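Local coordinates for chloramphenicol acetyltransferase (PDB 6PXA), which probably transfers an acetyl group from acetyl-CoA to chloramphenicol, as expected of a hexapeptide-repeat acyltransferase, and here binds taurocholic acid, at residues V27-Y32 against I73-S78; Q14-Q19 against K40-Q45; A83-A88 against T122-D127; A134-G139 against A146-R151. All blocks are in the same frame, centred on the assembly; numbering follows the deposited sequence. Where two conformers were deposited one is given.

Contact 1 of 4, residues V27-Y32 against I73-S78; sequences VGDYSY and IGKFCS. With TCH (taurocholic acid), chain M.
Val27 and Ile73 start this stacking of two successive coil corners, their side chains lying alongside each other and pointing the same way, with Val27 CG1 4.1 Å from Ile73 CG2. At Gly28 the backbone N donates to Ile73 O at 3.0 Å, approaching from above the carbonyl plane. A type II turn then runs from Gly28 to Ser31. Asp29 O takes the N-H of Phe76 almost in line with its C=O bond (Asp29 O to Phe76 N, 3.0 Å), while the carboxylate turns to Lys17 in a salt bridge. The ring of Tyr30 lies nearly parallel to that of Phe76, planes 6° apart, yet slid so far that overlap is slight; a sulfonate oxygen of taurocholic acid approaches the edge of the Tyr30 ring. Ser31 is doubly gripped: OG, set beside its own backbone N (chi1 -57°), donates to Gly74 O at 2.7 Å and accepts from Cys77 N at 3.0 Å, tying both ends of the 74-77 corner. Tyr32 N reaches Cys77 O at 3.2 Å, and C22 of taurocholic acid rests over one face of the Tyr32 ring. Such corner-on-corner stacking is characteristic of the left-handed parallel beta-helix. The two corners connect strands 25-27 and 71-73 to strands 32-34 and 78-80; helix 193-198 packs against Tyr30 and Phe76, and Phe108 of a neighbouring subunit meets the Tyr30 ring.

Contact 2 of 4, residues Q14-Q19 against K40-Q45; sequences QNLKEQ and KTFEEQ
Leu16 and Phe42 face each other with their CA atoms 7.8 Å apart, too far for backbone bonding between the helix-like bend of 16-18 and the start of helix 42-46, so side chains and water make the join. Leu16 and Phe42 cross at about a right angle. CD1 of Leu16 sits over the centre of the aromatic face in a CH-pi contact, 3.9 Å from the ring centroid and 5° off the normal, while its other branch reaches back to the root of the ring, Leu16 CD2 lying 3.6 Å from Phe42 CG. Beside this pair, Gln19 supplies a polar bridge. Its CG is anti to the backbone N (chi1 179°) and the chain runs on extended, which carries OE1 to the first turn of the helix. There one water donates to Gln19 OE1 at 2.6 Å and accepts from Phe42 N at 2.9 Å; a second donates weakly to the same OE1 and accepts from Glu43 N. Gln19 thus serves, through water, backbone N-H groups that the first turn of a helix leaves without carbonyl partners. Thr41 and Glu44 complete that end as a capping box. Glu43 bends back to Lys21 N and Asn22 N. The contact joins strand 14-15 and helix 42-46 to the left-handed beta-helix, where Ile79 of strand 78-80 touches both Leu16 and Phe42, and Leu16 leans on Val27 of strand 25-27.

Contact 3 of 4, residues A83-A88 against T122-D127; sequences ATFMMA and TIVGND
Phe85 and Val124 cross at about a right angle, and the meeting is confined to one corner of the ring: Phe85 CE1 lies 3.8 Å from Val124 CG2, approached obliquely. Phe85 points toward strand 122-124, and with CG beside its backbone N (chi1 -59°) the ring brings CE1 to the valine, whose methyl likewise sits beside its N. Strands 84-86 and 122-124 belong to different sheets, their axes 9.4 Å apart at closest and their N-to-C directions at 147°. In the left-handed beta-helix of hexapeptide acyltransferases, side chains from separate walls of the prism fill the interior; Leu71 of the same coil and Ile136 of the next also pack on Phe85. Met87 meets Thr122 obliquely, its chain bent at chi2 and chi3 so that the sulfur turns toward the threonine. Two conformers were deposited for Thr122, and its contacts are less certain; in the one given, Met87 SD is 3.7 Å from Thr122 OG1. A water is hydrogen-bonded to Met86 O at 2.6 Å and to Thr122 OG1 at 2.9 Å, joining the strands. Val47 flanks Met87, while Met86 turns away and packs on Ser132 of a neighbouring subunit.

Contact 4 of 4, residues A134-G139 against A146-R151; sequences AMIMPG and AIIGAR
Ala134 packs closely against the chain one coil further on, whereas the polar end of Arg151 departs. The alanine methyl touches two groups at once: Ala134 CB is 3.6 Å from Gly149 O and 3.7 Å from Ile148 CG2. That branch of Ile148, anti to its backbone N, is directed into the beta-helix interior, where Ile136 CD1 approaches it more loosely at 4.4 Å. Ile142 and Ile154 flank both isoleucines, giving the aliphatic core expected of a hexapeptide-repeat beta-helix. The backbones run close, with Ala134 CA 4.1 Å from Arg151 CA, but the arginine side chain points away. It forms a salt bridge with Glu133 of its own chain, donates to Glu133 O of a neighbouring subunit and binds a sulfate, probably from the crystallisation liquor, while packing beside Arg151 of another subunit. With no hydrogen bond between the segments, cohesion rests on aliphatic contact, while Arg151 finds its polar partners outside them, in its own chain, a neighbouring subunit and a sulfate.

Overall arrangement
From the N terminus, segment 14-19 opens contact 2 and 27-32 opens contact 1 before 40-45 closes contact 2; contact 1 closes only at 73-78, so these two cross. They meet directly, Ser31 O probably accepting from Leu16 N and Tyr32 packing on Gln14, which binds the entry of the beta-helix to its first stacked corners. Contact 3 follows in series, bridging the long excursion between 88 and 122, and touches contact 1 through the backbone of Lys75 and contact 2 where Phe42 meets Phe85. Contact 4 then closes a short loop of one coil. Strands 84-86 and 135-136 are sheet neighbours, joining contacts 3 and 4 along one wall.

Contact 1 of 4, residues V27-Y32 against I73-S78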
loop_
_atom_site.group_PDB
_atom_site.type_symbol
_atom_site.label_atom_id
_atom_site.label_comp_id
_atom_site.label_asym_id
_atom_site.label_seq_id
_atom_site.Cartn_x
_atom_site.Cartn_y
_atom_site.Cartn_z
ATOM N N VAL B 27 -7.084 22.142 -10.610
ATOM C CA VAL B 27 -6.150 21.369 -11.426
ATOM C C VAL B 27 -5.852 22.129 -12.711
ATOM O O VAL B 27 -6.773 22.587 -13.394
ATOM C CB VAL B 27 -6.688 19.963 -11.762
ATOM C CG1 VAL B 27 -5.630 19.186 -12.501
ATOM C CG2 VAL B 27 -7.111 19.225 -10.517
ATOM N N GLY B 28 -4.563 22.224 -13.060
ATOM C CA GLY B 28 -4.135 22.960 -14.232
ATOM C C GLY B 28 -4.120 22.133 -15.520
ATOM O O GLY B 28 -4.341 20.912 -15.543
ATOM N N ASP B 29 -3.815 22.833 -16.616
ATOM C CA ASP B 29 -3.962 22.261 -17.950
ATOM C C ASP B 29 -3.146 20.985 -18.122
ATOM O O ASP B 29 -2.022 20.871 -17.618
ATOM C CB ASP B 29 -3.518 23.255 -19.018
ATOM C CG ASP B 29 -4.289 24.554 -18.985
ATOM O OD1 ASP B 29 -5.463 24.558 -18.597
ATOM O OD2 ASP B 29 -3.706 25.567 -19.384
ATOM N N TYR B 30 -3.734 20.036 -18.860
ATOM C CA TYR B 30 -3.115 18.808 -19.376
ATOM C C TYR B 30 -2.878 17.744 -18.310
ATOM O O TYR B 30 -2.811 16.561 -18.638
ATOM C CB TYR B 30 -1.823 19.152 -20.134
ATOM C CG TYR B 30 -2.123 19.993 -21.377
ATOM C CD1 TYR B 30 -2.684 19.411 -22.502
ATOM C CD2 TYR B 30 -1.880 21.356 -21.400
ATOM C CE1 TYR B 30 -2.986 20.151 -23.620
ATOM C CE2 TYR B 30 -2.176 22.124 -22.528
ATOM C CZ TYR B 30 -2.732 21.512 -23.635
ATOM O OH TYR B 30 -3.035 22.256 -24.759
ATOM N N SER B 31 -2.805 18.121 -17.036
ATOM C CA SER B 31 -2.655 17.117 -15.988
ATOM C C SER B 31 -3.744 16.055 -16.093
ATOM O O SER B 31 -4.918 16.366 -16.334
ATOM C CB SER B 31 -2.696 17.800 -14.623
ATOM O OG SER B 31 -1.684 18.774 -14.585
ATOM N N TYR B 32 -3.341 14.788 -15.918
ATOM C CA TYR B 32 -4.220 13.653 -16.150
ATOM C C TYR B 32 -4.056 12.613 -15.048
ATOM O O TYR B 32 -3.008 12.507 -14.406
ATOM C CB TYR B 32 -3.924 12.970 -17.505
ATOM C CG TYR B 32 -2.603 12.203 -17.536
ATOM C CD1 TYR B 32 -1.419 12.825 -17.933
ATOM C CD2 TYR B 32 -2.538 10.861 -17.168
ATOM C CE1 TYR B 32 -0.221 12.140 -17.953
ATOM C CE2 TYR B 32 -1.334 10.168 -17.179
ATOM C CZ TYR B 32 -0.186 10.805 -17.585
ATOM O OH TYR B 32 1.019 10.134 -17.616
ATOM N N ILE B 73 -3.314 21.381 -7.955
ATOM C CA ILE B 73 -2.421 20.622 -8.824
ATOM C C ILE B 73 -2.085 21.486 -10.034
ATOM O O ILE B 73 -2.951 22.188 -10.576
ATOM C CB ILE B 73 -3.060 19.285 -9.248
ATOM C CG1 ILE B 73 -3.219 18.365 -8.030
ATOM C CG2 ILE B 73 -2.228 18.612 -10.315
ATOM C CD1 ILE B 73 -4.141 17.163 -8.258
ATOM N N GLY B 74 -0.809 21.475 -10.412
ATOM C CA GLY B 74 -0.310 22.327 -11.463
ATOM C C GLY B 74 -0.625 21.780 -12.834
ATOM O O GLY B 74 -1.550 20.989 -13.030
ATOM N N LYS B 75 0.135 22.270 -13.807
ATOM C CA LYS B 75 0.016 21.871 -15.196
ATOM C C LYS B 75 0.983 20.736 -15.501
ATOM O O LYS B 75 2.039 20.612 -14.874
ATOM C CB LYS B 75 0.320 23.047 -16.118
ATOM C CG LYS B 75 -0.556 24.268 -15.880
ATOM C CD LYS B 75 0.009 25.469 -16.615
ATOM C CE LYS B 75 -0.822 26.697 -16.412
ATOM N NZ LYS B 75 -0.269 27.844 -17.215
ATOM N N PHE B 76 0.612 19.914 -16.480
ATOM C CA PHE B 76 1.524 18.930 -17.047
ATOM C C PHE B 76 1.936 17.877 -16.025
ATOM O O PHE B 76 3.072 17.386 -16.046
ATOM C CB PHE B 76 2.748 19.623 -17.630
ATOM C CG PHE B 76 2.443 20.440 -18.856
ATOM C CD1 PHE B 76 2.002 19.832 -20.008
ATOM C CD2 PHE B 76 2.567 21.821 -18.847
ATOM C CE1 PHE B 76 1.712 20.583 -21.151
ATOM C CE2 PHE B 76 2.285 22.574 -19.993
ATOM C CZ PHE B 76 1.853 21.951 -21.135
ATOM N N CYS B 77 1.027 17.541 -15.116
ATOM C CA CYS B 77 1.297 16.540 -14.101
ATOM C C CYS B 77 0.783 15.187 -14.559
ATOM O O CYS B 77 -0.238 15.086 -15.243
ATOM C CB CYS B 77 0.659 16.907 -12.757
ATOM S SG CYS B 77 1.478 18.274 -11.955
ATOM N N SER B 78 1.515 14.155 -14.185
ATOM C CA SER B 78 1.196 12.772 -14.539
ATOM C C SER B 78 0.900 12.051 -13.242
ATOM O O SER B 78 1.798 11.887 -12.412
ATOM C CB SER B 78 2.350 12.092 -15.282
ATOM O OG SER B 78 2.599 12.750 -16.517
HETATM C C1 TCH M . 1.930 1.359 -23.714
HETATM C C2 TCH M . 1.370 1.629 -25.158
HETATM C C3 TCH M . 2.504 2.120 -26.104
HETATM O O3 TCH M . 1.958 2.477 -27.314
HETATM C C4 TCH M . 3.314 3.342 -25.519
HETATM C C5 TCH M . 3.798 3.116 -24.065
HETATM C C6 TCH M . 4.511 4.378 -23.500
HETATM C C7 TCH M . 3.515 5.529 -23.059
HETATM O O7 TCH M . 2.981 6.131 -24.189
HETATM C C8 TCH M . 2.379 4.988 -22.159
HETATM C C9 TCH M . 1.658 3.765 -22.861
HETATM C C10 TCH M . 2.642 2.607 -23.137
HETATM C C11 TCH M . 0.446 3.340 -22.008
HETATM C C12 TCH M . -0.460 4.404 -21.643
HETATM O O12 TCH M . -1.204 4.861 -22.741
HETATM C C13 TCH M . 0.322 5.724 -21.072
HETATM C C14 TCH M . 1.298 6.101 -21.933
HETATM C C15 TCH M . 1.966 7.373 -21.214
HETATM C C16 TCH M . 0.818 8.068 -20.662
HETATM C C17 TCH M . -0.405 7.171 -20.921
HETATM C C18 TCH M . 0.901 5.345 -19.700
HETATM C C19 TCH M . 3.289 2.167 -21.815
HETATM O O1S TCH M . -3.317 14.665 -24.681
HETATM C C20 TCH M . -1.385 7.334 -19.855
HETATM C C21 TCH M . -2.666 6.464 -19.997
HETATM C C22 TCH M . -1.871 8.793 -20.037
HETATM C C23 TCH M . -2.705 8.980 -21.298
HETATM C C24 TCH M . -3.110 10.440 -21.438
HETATM N N24 TCH M . -2.179 11.382 -22.005
HETATM O O24 TCH M . -4.168 10.800 -21.074
HETATM C C25 TCH M . -2.547 12.778 -22.159
HETATM C C26 TCH M . -1.419 13.437 -22.931
HETATM S S26 TCH M . -2.013 14.961 -23.713
HETATM O O2S TCH M . -2.493 15.936 -22.472
HETATM O O3S TCH M . -0.742 15.573 -24.569
#

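Contact 2 of 4, residues Q14-Q19 against K40-Q45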
loop_
_atom_site.group_PDB
_atom_site.type_symbol
_atom_site.label_atom_id
_atom_site.label_comp_id
_atom_site.label_asym_id
_atom_site.label_seq_id
_atom_site.Cartn_x
_atom_site.Cartn_y
_atom_site.Cartn_z
ATOM N N GLN B 14 -7.290 10.333 -18.066
ATOM C CA GLN B 14 -8.388 11.283 -17.906
ATOM C C GLN B 14 -7.815 12.674 -17.673
ATOM O O GLN B 14 -7.180 12.922 -16.646
ATOM C CB GLN B 14 -9.295 10.878 -16.746
ATOM C CG GLN B 14 -10.583 10.193 -17.169
ATOM C CD GLN B 14 -11.567 11.164 -17.807
ATOM O OE1 GLN B 14 -11.466 12.376 -17.621
ATOM N NE2 GLN B 14 -12.525 10.632 -18.557
ATOM N N ASN B 15 -8.072 13.587 -18.601
ATOM C CA ASN B 15 -7.730 14.988 -18.380
ATOM C C ASN B 15 -8.490 15.524 -17.173
ATOM O O ASN B 15 -9.724 15.470 -17.131
ATOM C CB ASN B 15 -8.058 15.793 -19.635
ATOM C CG ASN B 15 -7.707 17.261 -19.498
ATOM O OD1 ASN B 15 -8.397 18.010 -18.803
ATOM N ND2 ASN B 15 -6.645 17.685 -20.183
ATOM N N LEU B 16 -7.755 16.019 -16.175
ATOM C CA LEU B 16 -8.390 16.382 -14.912
ATOM C C LEU B 16 -9.124 17.715 -14.978
ATOM O O LEU B 16 -10.176 17.867 -14.350
ATOM C CB LEU B 16 -7.352 16.412 -13.792
ATOM C CG LEU B 16 -6.836 14.991 -13.494
ATOM C CD1 LEU B 16 -5.778 14.973 -12.413
ATOM C CD2 LEU B 16 -8.004 14.106 -13.116
ATOM N N LYS B 17 -8.590 18.693 -15.706
ATOM C CA LYS B 17 -9.206 20.019 -15.694
ATOM C C LYS B 17 -10.610 20.004 -16.290
ATOM O O LYS B 17 -11.483 20.749 -15.828
ATOM C CB LYS B 17 -8.318 21.023 -16.426
ATOM C CG LYS B 17 -8.885 22.435 -16.410
ATOM C CD LYS B 17 -7.820 23.477 -16.753
ATOM C CE LYS B 17 -8.420 24.891 -16.795
ATOM N NZ LYS B 17 -7.368 25.943 -16.847
ATOM N N GLU B 18 -10.849 19.166 -17.299
ATOM C CA GLU B 18 -12.168 19.065 -17.913
ATOM C C GLU B 18 -13.138 18.222 -17.101
ATOM O O GLU B 18 -14.344 18.258 -17.375
ATOM C CB GLU B 18 -12.065 18.481 -19.330
ATOM C CG GLU B 18 -11.634 17.020 -19.400
ATOM C CD GLU B 18 -11.669 16.452 -20.821
ATOM O OE1 GLU B 18 -11.675 15.206 -20.978
ATOM O OE2 GLU B 18 -11.692 17.256 -21.781
ATOM N N GLN B 19 -12.653 17.472 -16.115
ATOM C CA GLN B 19 -13.490 16.534 -15.377
ATOM C C GLN B 19 -13.838 16.999 -13.974
ATOM O O GLN B 19 -14.989 16.855 -13.550
ATOM C CB GLN B 19 -12.800 15.161 -15.291
ATOM C CG GLN B 19 -13.622 14.161 -14.527
ATOM C CD GLN B 19 -13.000 12.787 -14.515
ATOM O OE1 GLN B 19 -11.876 12.605 -14.049
ATOM N NE2 GLN B 19 -13.725 11.811 -15.046
ATOM N N LYS B 40 -11.961 3.658 -10.282
ATOM C CA LYS B 40 -12.862 4.785 -10.078
ATOM C C LYS B 40 -12.225 6.091 -10.542
ATOM O O LYS B 40 -11.023 6.162 -10.810
ATOM C CB LYS B 40 -13.274 4.851 -8.606
ATOM C CG LYS B 40 -14.217 3.729 -8.163
ATOM C CD LYS B 40 -14.263 3.655 -6.634
ATOM C CE LYS B 40 -15.176 2.546 -6.121
ATOM N NZ LYS B 40 -16.610 2.933 -6.202
ATOM N N THR B 41 -13.052 7.141 -10.641
ATOM C CA THR B 41 -12.558 8.438 -11.083
ATOM C C THR B 41 -11.605 9.044 -10.065
ATOM O O THR B 41 -11.597 8.691 -8.877
ATOM C CB THR B 41 -13.683 9.452 -11.282
ATOM O OG1 THR B 41 -14.268 9.756 -10.006
ATOM C CG2 THR B 41 -14.767 8.950 -12.236
ATOM N N PHE B 42 -10.838 10.018 -10.552
ATOM C CA PHE B 42 -9.904 10.762 -9.718
ATOM C C PHE B 42 -10.586 11.312 -8.461
ATOM O O PHE B 42 -10.068 11.164 -7.348
ATOM C CB PHE B 42 -9.300 11.890 -10.560
ATOM C CG PHE B 42 -8.298 12.737 -9.827
ATOM C CD1 PHE B 42 -7.040 12.253 -9.561
ATOM C CD2 PHE B 42 -8.608 14.035 -9.453
ATOM C CE1 PHE B 42 -6.106 13.027 -8.898
ATOM C CE2 PHE B 42 -7.677 14.823 -8.794
ATOM C CZ PHE B 42 -6.425 14.314 -8.512
ATOM N N GLU B 43 -11.765 11.937 -8.615
ATOM C CA GLU B 43 -12.426 12.560 -7.467
ATOM C C GLU B 43 -13.074 11.563 -6.522
ATOM O O GLU B 43 -13.356 11.919 -5.375
ATOM C CB GLU B 43 -13.496 13.570 -7.917
ATOM C CG GLU B 43 -12.890 14.858 -8.434
ATOM C CD GLU B 43 -13.932 15.959 -8.600
ATOM O OE1 GLU B 43 -14.888 15.781 -9.378
ATOM O OE2 GLU B 43 -13.788 16.996 -7.931
ATOM N N GLU B 44 -13.322 10.330 -6.945
ATOM C CA GLU B 44 -13.942 9.409 -6.006
ATOM C C GLU B 44 -12.962 8.440 -5.368
ATOM O O GLU B 44 -13.314 7.824 -4.366
ATOM C CB GLU B 44 -15.089 8.646 -6.668
ATOM C CG GLU B 44 -14.718 7.817 -7.829
ATOM C CD GLU B 44 -15.923 7.446 -8.668
ATOM O OE1 GLU B 44 -15.788 6.579 -9.555
ATOM O OE2 GLU B 44 -17.006 8.024 -8.443
ATOM N N GLN B 45 -11.729 8.355 -5.859
ATOM C CA GLN B 45 -10.769 7.321 -5.455
ATOM C C GLN B 45 -9.423 7.892 -5.029
ATOM O O GLN B 45 -8.842 7.442 -4.043
ATOM C CB GLN B 45 -10.586 6.348 -6.650
ATOM C CG GLN B 45 -9.586 5.222 -6.441
ATOM C CD GLN B 45 -10.083 4.198 -5.452
ATOM O OE1 GLN B 45 -11.284 4.018 -5.289
ATOM N NE2 GLN B 45 -9.158 3.524 -4.780
HETATM O O HOH W 1 -10.676 10.337 -13.442
HETATM O O HOH W 2 -12.713 12.829 -11.147
#

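Contact 3 of 4, residues A83-A88 against T122-D127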
loop_
_atom_site.group_PDB
_atom_site.type_symbol
_atom_site.label_atom_id
_atom_site.label_comp_id
_atom_site.label_asym_id
_atom_site.label_seq_id
_atom_site.Cartn_x
_atom_site.Cartn_y
_atom_site.Cartn_z
ATOM N N ALA B 83 -2.754 6.580 -6.950
ATOM C CA ALA B 83 -2.173 7.666 -6.178
ATOM C C ALA B 83 -3.262 8.336 -5.333
ATOM O O ALA B 83 -4.425 8.424 -5.735
ATOM C CB ALA B 83 -1.489 8.668 -7.110
ATOM N N THR B 84 -2.905 8.729 -4.119
ATOM C CA THR B 84 -3.890 9.145 -3.127
ATOM C C THR B 84 -3.468 10.460 -2.493
ATOM O O THR B 84 -2.316 10.608 -2.050
ATOM C CB THR B 84 -4.071 8.067 -2.045
ATOM O OG1 THR B 84 -4.602 6.877 -2.650
ATOM C CG2 THR B 84 -5.050 8.542 -0.990
ATOM N N PHE B 85 -4.397 11.418 -2.477
ATOM C CA PHE B 85 -4.255 12.685 -1.762
ATOM C C PHE B 85 -5.138 12.648 -0.521
ATOM O O PHE B 85 -6.372 12.595 -0.616
ATOM C CB PHE B 85 -4.617 13.858 -2.668
ATOM C CG PHE B 85 -3.756 13.922 -3.901
ATOM C CD1 PHE B 85 -2.520 14.553 -3.862
ATOM C CD2 PHE B 85 -4.165 13.311 -5.076
ATOM C CE1 PHE B 85 -1.716 14.591 -4.991
ATOM C CE2 PHE B 85 -3.367 13.337 -6.209
ATOM C CZ PHE B 85 -2.133 13.994 -6.158
ATOM N N MET B 86 -4.513 12.660 0.639
ATOM C CA MET B 86 -5.277 12.621 1.882
ATOM C C MET B 86 -5.620 14.043 2.302
ATOM O O MET B 86 -4.719 14.850 2.548
ATOM C CB MET B 86 -4.489 11.904 2.969
ATOM C CG MET B 86 -4.185 10.427 2.592
ATOM S SD MET B 86 -5.574 9.316 2.601
ATOM C CE MET B 86 -5.685 9.013 4.373
ATOM N N MET B 87 -6.916 14.356 2.369
ATOM C CA MET B 87 -7.320 15.697 2.744
ATOM C C MET B 87 -7.881 15.644 4.159
ATOM O O MET B 87 -7.754 14.624 4.844
ATOM C CB MET B 87 -8.290 16.252 1.707
ATOM C CG MET B 87 -7.705 16.300 0.259
ATOM S SD MET B 87 -6.100 17.128 0.135
ATOM C CE MET B 87 -6.599 18.862 0.357
ATOM N N ALA B 88 -8.468 16.768 4.604
ATOM C CA ALA B 88 -9.130 16.915 5.905
ATOM C C ALA B 88 -8.161 16.887 7.083
ATOM O O ALA B 88 -8.561 16.554 8.207
ATOM C CB ALA B 88 -10.230 15.862 6.111
ATOM N N THR B 122 -2.837 21.154 0.134
ATOM C CA THR B 122 -1.931 20.240 -0.563
ATOM C C THR B 122 -1.675 20.824 -1.947
ATOM O O THR B 122 -2.616 21.045 -2.717
ATOM C CB THR B 122 -2.513 18.835 -0.656
ATOM O OG1 THR B 122 -2.656 18.315 0.670
ATOM C CG2 THR B 122 -1.573 17.916 -1.419
ATOM N N ILE B 123 -0.415 21.127 -2.238
ATOM C CA ILE B 123 -0.038 21.760 -3.488
ATOM C C ILE B 123 0.893 20.819 -4.224
ATOM O O ILE B 123 1.927 20.418 -3.678
ATOM C CB ILE B 123 0.641 23.112 -3.251
ATOM C CG1 ILE B 123 -0.257 24.002 -2.393
ATOM C CG2 ILE B 123 0.920 23.782 -4.578
ATOM C CD1 ILE B 123 0.370 25.326 -1.999
ATOM N N VAL B 124 0.540 20.497 -5.463
ATOM C CA VAL B 124 1.434 19.829 -6.403
ATOM C C VAL B 124 1.783 20.824 -7.508
ATOM O O VAL B 124 0.891 21.383 -8.163
ATOM C CB VAL B 124 0.812 18.544 -6.965
ATOM C CG1 VAL B 124 1.807 17.852 -7.904
ATOM C CG2 VAL B 124 0.430 17.601 -5.822
ATOM N N GLY B 125 3.081 21.077 -7.687
ATOM C CA GLY B 125 3.540 22.037 -8.671
ATOM C C GLY B 125 3.389 21.500 -10.082
ATOM O O GLY B 125 2.639 20.550 -10.313
ATOM N N ASN B 126 4.121 22.078 -11.026
ATOM C CA ASN B 126 3.985 21.764 -12.441
ATOM C C ASN B 126 5.001 20.707 -12.842
ATOM O O ASN B 126 6.088 20.618 -12.266
ATOM C CB ASN B 126 4.192 23.018 -13.291
ATOM C CG ASN B 126 3.290 24.144 -12.859
ATOM O OD1 ASN B 126 2.121 24.168 -13.216
ATOM N ND2 ASN B 126 3.821 25.069 -12.063
ATOM N N ASP B 127 4.631 19.910 -13.844
ATOM C CA ASP B 127 5.508 18.893 -14.400
ATOM C C ASP B 127 5.914 17.875 -13.328
ATOM O O ASP B 127 7.082 17.511 -13.196
ATOM C CB ASP B 127 6.738 19.533 -15.047
ATOM C CG ASP B 127 7.625 18.493 -15.749
ATOM O OD1 ASP B 127 7.063 17.609 -16.429
ATOM O OD2 ASP B 127 8.861 18.536 -15.595
HETATM O O HOH W 3 -3.023 15.487 0.639
#

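Contact 4 of 4, residues A134-G139 against A146-R151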
loop_
_atom_site.group_PDB
_atom_site.type_symbol
_atom_site.label_atom_id
_atom_site.label_comp_id
_atom_site.label_asym_id
_atom_site.label_seq_id
_atom_site.Cartn_x
_atom_site.Cartn_y
_atom_site.Cartn_z
ATOM N N ALA B 134 1.254 5.958 -4.657
ATOM C CA ALA B 134 1.867 6.875 -3.721
ATOM C C ALA B 134 0.757 7.508 -2.892
ATOM O O ALA B 134 -0.397 7.599 -3.329
ATOM C CB ALA B 134 2.685 7.953 -4.448
ATOM N N MET B 135 1.085 7.853 -1.658
ATOM C CA MET B 135 0.142 8.520 -0.774
ATOM C C MET B 135 0.718 9.850 -0.323
ATOM O O MET B 135 1.784 9.884 0.306
ATOM C CB MET B 135 -0.202 7.661 0.436
ATOM C CG MET B 135 -1.555 8.035 1.012
ATOM S SD MET B 135 -1.888 7.337 2.645
ATOM C CE MET B 135 -2.946 5.966 2.158
ATOM N N ILE B 136 -0.020 10.921 -0.604
ATOM C CA ILE B 136 0.367 12.307 -0.324
ATOM C C ILE B 136 -0.417 12.781 0.904
ATOM O O ILE B 136 -1.648 12.905 0.857
ATOM C CB ILE B 136 0.075 13.213 -1.526
ATOM C CG1 ILE B 136 0.667 12.634 -2.808
ATOM C CG2 ILE B 136 0.644 14.589 -1.300
ATOM C CD1 ILE B 136 2.158 12.506 -2.736
ATOM N N MET B 137 0.280 13.032 2.005
ATOM C CA MET B 137 -0.382 13.347 3.270
ATOM C C MET B 137 -0.758 14.830 3.331
ATOM O O MET B 137 -0.306 15.626 2.504
ATOM C CB MET B 137 0.523 12.940 4.429
ATOM C CG MET B 137 0.877 11.436 4.483
ATOM S SD MET B 137 -0.506 10.356 4.764
ATOM C CE MET B 137 -1.142 10.250 3.210
ATOM N N PRO B 138 -1.617 15.234 4.291
ATOM C CA PRO B 138 -2.132 16.620 4.278
ATOM C C PRO B 138 -1.040 17.660 4.429
ATOM O O PRO B 138 -0.045 17.456 5.126
ATOM C CB PRO B 138 -3.090 16.666 5.478
ATOM C CG PRO B 138 -3.485 15.181 5.719
ATOM C CD PRO B 138 -2.240 14.419 5.360
ATOM N N GLY B 139 -1.247 18.797 3.755
ATOM C CA GLY B 139 -0.428 19.972 3.916
ATOM C C GLY B 139 0.886 19.998 3.164
ATOM O O GLY B 139 1.594 20.994 3.268
ATOM N N ALA B 146 9.189 17.535 -9.647
ATOM C CA ALA B 146 9.501 16.394 -8.792
ATOM C C ALA B 146 8.972 15.076 -9.366
ATOM O O ALA B 146 8.064 15.035 -10.204
ATOM C CB ALA B 146 8.923 16.585 -7.388
ATOM N N ILE B 147 9.554 13.976 -8.891
ATOM C CA ILE B 147 9.066 12.634 -9.188
ATOM C C ILE B 147 8.820 11.952 -7.860
ATOM O O ILE B 147 9.712 11.927 -7.005
ATOM C CB ILE B 147 10.057 11.815 -10.040
ATOM C CG1 ILE B 147 10.219 12.452 -11.420
ATOM C CG2 ILE B 147 9.580 10.398 -10.209
ATOM C CD1 ILE B 147 11.394 11.919 -12.174
ATOM N N ILE B 148 7.602 11.464 -7.667
ATOM C CA ILE B 148 7.227 10.714 -6.484
ATOM C C ILE B 148 7.186 9.239 -6.888
ATOM O O ILE B 148 6.468 8.855 -7.825
ATOM C CB ILE B 148 5.874 11.168 -5.910
ATOM C CG1 ILE B 148 5.864 12.666 -5.586
ATOM C CG2 ILE B 148 5.518 10.346 -4.650
ATOM C CD1 ILE B 148 7.067 13.140 -4.742
ATOM N N GLY B 149 7.965 8.419 -6.203
ATOM C CA GLY B 149 8.027 7.007 -6.560
ATOM C C GLY B 149 6.727 6.282 -6.275
ATOM O O GLY B 149 5.924 6.690 -5.426
ATOM N N ALA B 150 6.526 5.172 -6.999
ATOM C CA ALA B 150 5.421 4.280 -6.688
ATOM C C ALA B 150 5.485 3.920 -5.209
ATOM O O ALA B 150 6.571 3.702 -4.662
ATOM C CB ALA B 150 5.492 3.016 -7.559
ATOM N N ARG B 151 4.328 3.960 -4.540
ATOM C CA ARG B 151 4.158 3.556 -3.139
ATOM C C ARG B 151 4.830 4.501 -2.145
ATOM O O ARG B 151 4.811 4.228 -0.939
ATOM C CB ARG B 151 4.673 2.116 -2.884
ATOM C CG ARG B 151 3.733 0.976 -3.311
ATOM C CD ARG B 151 2.465 0.901 -2.448
ATOM N NE ARG B 151 1.548 -0.119 -2.959
ATOM C CZ ARG B 151 1.718 -1.439 -2.794
ATOM N NH1 ARG B 151 2.750 -1.911 -2.101
ATOM N NH2 ARG B 151 0.837 -2.301 -3.292
#